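Local coordinates for beta-lactamase inhibitory protein BLIP-I (Streptomyces exfoliatus, PDB 3GMV) that inhibits beta-lactamases, probably by docking a curved antiparallel sheet over the entrance to their active site, at residues A[1-6]-A[69-74]; A[94-99]-A[140-145]; A[126-129]-A[134-137]. One frame throughout, in Å; residues are numbered along the deposited sequence.

Contact 1 of 3, residues A[1-6]-A[69-74]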
loop_
_atom_site.group_PDB
_atom_site.type_symbol
_atom_site.label_atom_id
_atom_site.label_comp_id
_atom_site.label_asym_id
_atom_site.label_seq_id
_atom_site.Cartn_x
_atom_site.Cartn_y
_atom_site.Cartn_z
ATOM N N SER A 1 19.222 10.836 1.258
ATOM C CA SER A 1 19.444 10.623 -0.196
ATOM C C SER A 1 18.203 10.103 -0.936
ATOM O O SER A 1 17.323 10.884 -1.354
ATOM C CB SER A 1 20.621 9.663 -0.413
ATOM O OG SER A 1 20.682 9.217 -1.766
ATOM N N GLY A 2 18.147 8.786 -1.108
ATOM C CA GLY A 2 17.131 8.152 -1.955
ATOM C C GLY A 2 15.789 7.977 -1.268
ATOM O O GLY A 2 15.606 8.367 -0.118
ATOM N N PHE A 3 14.842 7.392 -1.981
ATOM C CA PHE A 3 13.518 7.146 -1.421
ATOM C C PHE A 3 13.570 6.147 -0.256
ATOM O O PHE A 3 14.490 5.319 -0.195
ATOM C CB PHE A 3 12.607 6.624 -2.523
ATOM C CG PHE A 3 11.161 6.538 -2.109
ATOM C CD1 PHE A 3 10.466 7.681 -1.741
ATOM C CD2 PHE A 3 10.503 5.323 -2.104
ATOM C CE1 PHE A 3 9.119 7.589 -1.358
ATOM C CE2 PHE A 3 9.189 5.242 -1.717
ATOM C CZ PHE A 3 8.511 6.362 -1.350
ATOM N N SER A 4 12.577 6.184 0.635
ATOM C CA SER A 4 12.566 5.344 1.843
ATOM C C SER A 4 11.175 5.286 2.436
ATOM O O SER A 4 10.341 6.125 2.108
ATOM C CB SER A 4 13.498 5.946 2.904
ATOM O OG SER A 4 12.949 7.113 3.499
ATOM N N ALA A 5 10.919 4.305 3.303
ATOM C CA ALA A 5 9.622 4.184 3.984
ATOM C C ALA A 5 9.331 5.466 4.764
ATOM O O ALA A 5 8.189 5.933 4.821
ATOM C CB ALA A 5 9.639 2.970 4.946
ATOM N N GLU A 6 10.377 6.045 5.361
ATOM C CA GLU A 6 10.190 7.301 6.073
ATOM C C GLU A 6 9.691 8.410 5.147
ATOM O O GLU A 6 8.791 9.160 5.528
ATOM C CB GLU A 6 11.469 7.713 6.839
ATOM C CG GLU A 6 11.780 6.781 8.013
ATOM C CD GLU A 6 12.225 5.353 7.598
ATOM O OE1 GLU A 6 12.841 5.159 6.525
ATOM O OE2 GLU A 6 11.965 4.408 8.386
ATOM N N GLU A 69 5.026 -1.435 -2.771
ATOM C CA GLU A 69 5.310 -2.829 -2.475
ATOM C C GLU A 69 6.651 -2.889 -1.795
ATOM O O GLU A 69 7.605 -2.208 -2.197
ATOM C CB GLU A 69 5.317 -3.689 -3.732
ATOM C CG GLU A 69 3.908 -3.934 -4.275
ATOM C CD GLU A 69 3.924 -4.905 -5.427
ATOM O OE1 GLU A 69 4.136 -4.446 -6.559
ATOM O OE2 GLU A 69 3.740 -6.119 -5.196
ATOM N N TYR A 70 6.697 -3.664 -0.724
ATOM C CA TYR A 70 7.962 -4.024 -0.059
ATOM C C TYR A 70 8.600 -2.962 0.815
ATOM O O TYR A 70 9.688 -3.188 1.339
ATOM C CB TYR A 70 9.005 -4.603 -1.068
ATOM C CG TYR A 70 8.436 -5.539 -2.116
ATOM C CD1 TYR A 70 7.519 -6.529 -1.767
ATOM C CD2 TYR A 70 8.802 -5.426 -3.451
ATOM C CE1 TYR A 70 6.978 -7.371 -2.719
ATOM C CE2 TYR A 70 8.262 -6.279 -4.422
ATOM C CZ TYR A 70 7.355 -7.249 -4.036
ATOM O OH TYR A 70 6.804 -8.085 -4.982
ATOM N N LEU A 71 7.950 -1.818 1.027
ATOM C CA LEU A 71 8.529 -0.822 1.918
ATOM C C LEU A 71 8.522 -1.284 3.363
ATOM O O LEU A 71 9.311 -0.807 4.163
ATOM C CB LEU A 71 7.785 0.526 1.844
ATOM C CG LEU A 71 7.920 1.265 0.516
ATOM C CD1 LEU A 71 7.123 2.567 0.530
ATOM C CD2 LEU A 71 9.425 1.548 0.215
ATOM N N TYR A 72 7.585 -2.170 3.704
ATOM C CA TYR A 72 7.456 -2.684 5.054
ATOM C C TYR A 72 7.452 -4.209 5.038
ATOM O O TYR A 72 7.017 -4.817 4.080
ATOM C CB TYR A 72 6.127 -2.224 5.656
ATOM C CG TYR A 72 6.003 -0.733 5.704
ATOM C CD1 TYR A 72 6.559 -0.016 6.746
ATOM C CD2 TYR A 72 5.307 -0.043 4.711
ATOM C CE1 TYR A 72 6.437 1.364 6.794
ATOM C CE2 TYR A 72 5.191 1.335 4.745
ATOM C CZ TYR A 72 5.756 2.027 5.783
ATOM O OH TYR A 72 5.657 3.398 5.829
ATOM N N LYS A 73 7.973 -4.821 6.098
ATOM C CA LYS A 73 7.914 -6.276 6.221
ATOM C C LYS A 73 7.057 -6.559 7.453
ATOM O O LYS A 73 7.145 -5.863 8.457
ATOM C CB LYS A 73 9.339 -6.849 6.407
ATOM C CG LYS A 73 10.219 -6.737 5.150
ATOM C CD LYS A 73 11.680 -7.097 5.472
ATOM C CE LYS A 73 12.610 -6.665 4.343
ATOM N NZ LYS A 73 12.098 -7.180 3.042
ATOM N N ALA A 74 6.236 -7.588 7.389
ATOM C CA ALA A 74 5.408 -7.948 8.532
ATOM C C ALA A 74 6.234 -8.219 9.765
ATOM O O ALA A 74 7.308 -8.799 9.674
ATOM C CB ALA A 74 4.564 -9.188 8.202
#

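Contact 2 of 3, residues A[94-99]-A[140-145]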
loop_
_atom_site.group_PDB
_atom_site.type_symbol
_atom_site.label_atom_id
_atom_site.label_comp_id
_atom_site.label_asym_id
_atom_site.label_seq_id
_atom_site.Cartn_x
_atom_site.Cartn_y
_atom_site.Cartn_z
ATOM N N ALA A 94 -12.867 -4.437 12.409
ATOM C CA ALA A 94 -12.757 -5.111 13.717
ATOM C C ALA A 94 -12.835 -6.636 13.556
ATOM O O ALA A 94 -12.008 -7.360 14.106
ATOM C CB ALA A 94 -13.854 -4.617 14.714
ATOM N N GLN A 95 -13.813 -7.106 12.800
ATOM C CA GLN A 95 -13.938 -8.527 12.520
ATOM C C GLN A 95 -12.697 -9.074 11.787
ATOM O O GLN A 95 -12.215 -10.155 12.115
ATOM C CB GLN A 95 -15.231 -8.820 11.750
ATOM C CG GLN A 95 -16.499 -8.479 12.625
ATOM C CD GLN A 95 -17.777 -8.490 11.845
ATOM O OE1 GLN A 95 -17.848 -8.023 10.698
ATOM N NE2 GLN A 95 -18.839 -8.983 12.487
ATOM N N LEU A 96 -12.202 -8.335 10.796
ATOM C CA LEU A 96 -11.025 -8.772 10.055
ATOM C C LEU A 96 -9.832 -9.009 11.002
ATOM O O LEU A 96 -9.219 -10.046 10.947
ATOM C CB LEU A 96 -10.662 -7.748 8.972
ATOM C CG LEU A 96 -9.376 -8.070 8.224
ATOM C CD1 LEU A 96 -9.502 -9.435 7.427
ATOM C CD2 LEU A 96 -8.954 -6.933 7.300
ATOM N N TRP A 97 -9.511 -8.051 11.868
ATOM C CA TRP A 97 -8.349 -8.210 12.714
ATOM C C TRP A 97 -8.614 -9.149 13.915
ATOM O O TRP A 97 -7.690 -9.518 14.609
ATOM C CB TRP A 97 -7.775 -6.851 13.127
ATOM C CG TRP A 97 -7.379 -5.977 11.948
ATOM C CD1 TRP A 97 -7.722 -4.671 11.739
ATOM C CD2 TRP A 97 -6.601 -6.373 10.809
ATOM N NE1 TRP A 97 -7.202 -4.229 10.541
ATOM C CE2 TRP A 97 -6.504 -5.256 9.958
ATOM C CE3 TRP A 97 -5.961 -7.560 10.440
ATOM C CZ2 TRP A 97 -5.813 -5.292 8.763
ATOM C CZ3 TRP A 97 -5.272 -7.597 9.231
ATOM C CH2 TRP A 97 -5.201 -6.481 8.412
ATOM N N ALA A 98 -9.867 -9.538 14.137
ATOM C CA ALA A 98 -10.165 -10.607 15.090
ATOM C C ALA A 98 -9.948 -11.963 14.442
ATOM O O ALA A 98 -9.674 -12.942 15.143
ATOM C CB ALA A 98 -11.631 -10.490 15.625
ATOM N N ALA A 99 -10.064 -12.025 13.108
ATOM C CA ALA A 99 -9.833 -13.296 12.356
ATOM C C ALA A 99 -8.390 -13.498 11.919
ATOM O O ALA A 99 -7.895 -14.626 11.883
ATOM C CB ALA A 99 -10.737 -13.353 11.127
ATOM N N PHE A 140 -6.053 -7.952 1.684
ATOM C CA PHE A 140 -7.342 -7.531 2.192
ATOM C C PHE A 140 -7.450 -6.049 1.944
ATOM O O PHE A 140 -6.549 -5.301 2.316
ATOM C CB PHE A 140 -7.415 -7.776 3.710
ATOM C CG PHE A 140 -7.335 -9.223 4.092
ATOM C CD1 PHE A 140 -8.404 -10.080 3.837
ATOM C CD2 PHE A 140 -6.218 -9.722 4.756
ATOM C CE1 PHE A 140 -8.309 -11.438 4.204
ATOM C CE2 PHE A 140 -6.144 -11.060 5.152
ATOM C CZ PHE A 140 -7.177 -11.916 4.858
ATOM N N HIS A 141 -8.540 -5.600 1.327
ATOM C CA HIS A 141 -8.717 -4.156 1.147
ATOM C C HIS A 141 -9.927 -3.691 1.963
ATOM O O HIS A 141 -10.977 -4.346 1.951
ATOM C CB HIS A 141 -8.899 -3.796 -0.353
ATOM C CG HIS A 141 -7.747 -4.220 -1.219
ATOM N ND1 HIS A 141 -7.769 -4.085 -2.585
ATOM C CD2 HIS A 141 -6.568 -4.811 -0.920
ATOM C CE1 HIS A 141 -6.646 -4.552 -3.095
ATOM N NE2 HIS A 141 -5.902 -5.015 -2.109
ATOM N N LEU A 142 -9.798 -2.554 2.647
ATOM C CA LEU A 142 -10.899 -1.995 3.427
ATOM C C LEU A 142 -11.376 -0.723 2.744
ATOM O O LEU A 142 -10.555 0.015 2.191
ATOM C CB LEU A 142 -10.405 -1.667 4.844
ATOM C CG LEU A 142 -9.970 -2.830 5.716
ATOM C CD1 LEU A 142 -9.310 -2.268 7.011
ATOM C CD2 LEU A 142 -11.182 -3.700 6.056
ATOM N N THR A 143 -12.690 -0.493 2.711
ATOM C CA THR A 143 -13.221 0.767 2.206
ATOM C C THR A 143 -14.122 1.309 3.339
ATOM O O THR A 143 -15.080 0.628 3.735
ATOM C CB THR A 143 -14.034 0.554 0.891
ATOM O OG1 THR A 143 -13.219 -0.090 -0.108
ATOM C CG2 THR A 143 -14.541 1.893 0.328
ATOM N N ASP A 144 -13.814 2.510 3.843
ATOM C CA ASP A 144 -14.448 3.037 5.063
ATOM C C ASP A 144 -14.630 1.961 6.137
ATOM O O ASP A 144 -15.712 1.777 6.704
ATOM C CB ASP A 144 -15.763 3.712 4.711
ATOM C CG ASP A 144 -15.551 4.951 3.852
ATOM O OD1 ASP A 144 -14.532 5.648 4.048
ATOM O OD2 ASP A 144 -16.373 5.205 2.966
ATOM N N GLY A 145 -13.560 1.208 6.352
ATOM C CA GLY A 145 -13.494 0.267 7.458
ATOM C C GLY A 145 -14.304 -0.996 7.290
ATOM O O GLY A 145 -14.575 -1.683 8.284
#

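Contact 3 of 3, residues A[126-129]-A[134-137]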
loop_
_atom_site.group_PDB
_atom_site.type_symbol
_atom_site.label_atom_id
_atom_site.label_comp_id
_atom_site.label_asym_id
_atom_site.label_seq_id
_atom_site.Cartn_x
_atom_site.Cartn_y
_atom_site.Cartn_z
ATOM N N TYR A 126 -1.405 -6.255 2.932
ATOM C CA TYR A 126 -0.763 -7.431 2.387
ATOM C C TYR A 126 -0.226 -8.227 3.562
ATOM O O TYR A 126 0.527 -7.713 4.398
ATOM C CB TYR A 126 0.378 -6.962 1.502
ATOM C CG TYR A 126 1.371 -8.040 1.094
ATOM C CD1 TYR A 126 1.047 -9.011 0.161
ATOM C CD2 TYR A 126 2.649 -8.075 1.662
ATOM C CE1 TYR A 126 2.005 -9.991 -0.226
ATOM C CE2 TYR A 126 3.581 -9.035 1.284
ATOM C CZ TYR A 126 3.256 -9.976 0.355
ATOM O OH TYR A 126 4.215 -10.922 0.033
ATOM N N CYS A 127 -0.654 -9.471 3.664
ATOM C CA CYS A 127 -0.276 -10.278 4.808
ATOM C C CYS A 127 0.591 -11.461 4.372
ATOM O O CYS A 127 0.089 -12.410 3.749
ATOM C CB CYS A 127 -1.549 -10.787 5.499
ATOM S SG CYS A 127 -2.664 -9.497 5.982
ATOM N N ALA A 128 1.877 -11.436 4.714
ATOM C CA ALA A 128 2.793 -12.508 4.261
ATOM C C ALA A 128 2.738 -13.667 5.249
ATOM O O ALA A 128 2.705 -13.446 6.449
ATOM C CB ALA A 128 4.218 -11.975 4.205
ATOM N N ALA A 129 2.738 -14.900 4.737
ATOM C CA ALA A 129 2.744 -16.075 5.582
ATOM C C ALA A 129 4.162 -16.433 6.054
ATOM O O ALA A 129 4.321 -17.248 6.973
ATOM C CB ALA A 129 2.116 -17.278 4.838
ATOM N N PHE A 134 8.494 -13.403 -2.316
ATOM C CA PHE A 134 7.342 -14.090 -2.852
ATOM C C PHE A 134 6.824 -15.178 -1.934
ATOM O O PHE A 134 6.615 -16.289 -2.358
ATOM C CB PHE A 134 7.648 -14.599 -4.266
ATOM C CG PHE A 134 7.813 -13.474 -5.260
ATOM C CD1 PHE A 134 6.715 -12.676 -5.601
ATOM C CD2 PHE A 134 9.053 -13.167 -5.800
ATOM C CE1 PHE A 134 6.841 -11.617 -6.502
ATOM C CE2 PHE A 134 9.192 -12.105 -6.694
ATOM C CZ PHE A 134 8.090 -11.334 -7.046
ATOM N N PRO A 135 6.563 -14.834 -0.669
ATOM C CA PRO A 135 5.948 -15.830 0.199
ATOM C C PRO A 135 4.465 -16.049 -0.148
ATOM O O PRO A 135 3.875 -15.233 -0.866
ATOM C CB PRO A 135 6.064 -15.199 1.579
ATOM C CG PRO A 135 5.986 -13.692 1.318
ATOM C CD PRO A 135 6.615 -13.489 -0.062
ATOM N N PRO A 136 3.866 -17.148 0.343
ATOM C CA PRO A 136 2.408 -17.267 0.298
ATOM C C PRO A 136 1.820 -16.039 1.005
ATOM O O PRO A 136 2.451 -15.507 1.898
ATOM C CB PRO A 136 2.135 -18.536 1.117
ATOM C CG PRO A 136 3.467 -19.340 1.049
ATOM C CD PRO A 136 4.502 -18.237 1.112
ATOM N N SER A 137 0.650 -15.563 0.591
ATOM C CA SER A 137 0.147 -14.330 1.188
ATOM C C SER A 137 -1.355 -14.232 1.064
ATOM O O SER A 137 -1.990 -14.987 0.335
ATOM C CB SER A 137 0.781 -13.097 0.527
ATOM O OG SER A 137 0.357 -12.975 -0.827
#

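Contact 1 of 3, residues A[1-6]-A[69-74]
L71 reaches from the loop after strand 63-69 into the angle between F3 and A5, and its side chain makes much of the contact. Its CB lies beside the methyl of A5, with 4.4 Å between L71 CB and A5 CB. The next bond turns CG anti to the carbonyl carbon of L71 (chi1 -67°), carrying the isopropyl end away from its own carbonyl and over to the F3 ring. There the two methyl branches share one aromatic corner: CD1 of L71 approaches CE2 of F3 to 4.1 Å, and CD2 stands almost as close to the same carbon. The side chains of F3 and L71 cross at about a right angle, and the methyls come to the ring obliquely. F3 meets them because its CG is anti to its backbone N (chi1 -171°), which sends the ring inward from the extended N-terminal segment, where it also touches T44 and Y8.

These residues join the start of helix 5-10, which S4 N-caps, its OG accepting a hydrogen bond from K7 N, to the loop running from strand 63-69 towards helix 81-84. They lie in a two-layer alpha/beta sandwich, where helices pack against one antiparallel sheet.

A5, in the first turn of that helix, turns its methyl toward the loop and fits between L71 and Y72. Its CB is 3.9 Å from L71 O and 4.0 Å from CE1 of the Y72 ring, which it approaches obliquely. The phenol OH passes 3.7 Å from A5 O, but its hydrogen-bond partner is OE2 of E9, one helical turn further on. That bond fixes the outer end of the Y72 ring, while Y8 touches both L71 and Y72.

Contact 2 of 3, residues A[94-99]-A[140-145]
L96 on helix 93-99 faces F140 on strand 137-143, and even these, the nearest backbone positions of the two segments, keep their CA atoms 8.8 Å apart. Helix and strand thus stand a full side-chain layer apart, one in each layer of the alpha/beta sandwich. F140 and L142, two residues apart on the strand, both turn toward the helix, while H141 between them points away.

L96 fills the gap. Its CG lies anti to the backbone N (chi1 175°), which carries CD1 out over one face of the F140 ring in a CH-pi contact, 3.9 Å from the ring centroid and only 12° off the ring normal. While CD1 is spent on the ring, CD2 settles between CB of F140 and CD2 of L142, 4.1 Å from the latter. That same L96 methyl lies 3.8 Å above one face of the W97 indole, displaced toward its rim. The indole in turn meets Y125 edge-to-face, and its NE1 is hydrogen-bonded to E93.

The three side chains that touch are apolar and buried, and the strand's backbone is paired within the sheet, F140 with Y125 and L142 with E123. Cohesion between helix and strand here therefore rests on dispersion and on the close seating of a methyl over an aromatic face.

Contact 3 of 3, residues A[126-129]-A[134-137]
Y126 holds its CG anti to the backbone N (chi1 166°), which swings the phenol ring across toward S137 and P135, while S137 turns its OG between its own backbone N and carbonyl carbon (chi1 67°), which leaves its CB against the ring and its OG beside CE1. The two residues belong to a beta-hairpin whose arms are the antiparallel strands 122-128 and 137-143, and the contact lies at the end where the loop begins. A128 and S137 form a non-hydrogen-bonded pair there, with both side chains on the same face of the sheet.

The Y126 ring packs tightly against S137: CE1 of Y126 is 3.4 Å from CB of S137, approached obliquely. Farther out, the phenol OH comes to 3.5 Å from CD of P135, with CG of that proline equally near. The proline CG thus packs against two residues of the strand at once, since it also lies 3.8 Å from CB of A128. P135 O accepts a hydrogen bond from NE of R153, which ties this arm to strand 146-153.

C127, whose SG forms a disulfide with C105, contributes its carbonyl: C127 O receives a short but bent CA-H...O contact from CA of S137 at 3.2 Å. The same cysteine pairs through its backbone with A138, continuing the ladder inward.

Just beyond the strand, A129 and P136 close the hairpin. Having no N-H, P136 can serve this pairing only as an acceptor. Beside that backbone link the methyl of A129 rests 3.9 Å from CB of P136. A129 N donates to P136 O over 2.9 Å, nearly straight at 168°, with the N-H arriving somewhat tilted from the carbonyl plane.

Contact 3 touches both of the others, its centre 17 Å from each. Toward contact 1, OH of Y70 packs 3.8 Å from CE1 of F134; toward contact 2, CD2 of F140 packs 3.8 Å from SG of C127. Contacts 2 and 3 both draw on strand 137-143, contact 3 pairing its start with the end of neighbouring strand 122-128, contact 2 covering it with helix 93-99. Contacts 1 and 2 do not meet: their centres are 23 Å apart, on opposite sides of the chain's centre. The tris(hydroxyethyl)aminomethane pocket of T58, W64 and P113 uses no residue from any of the three.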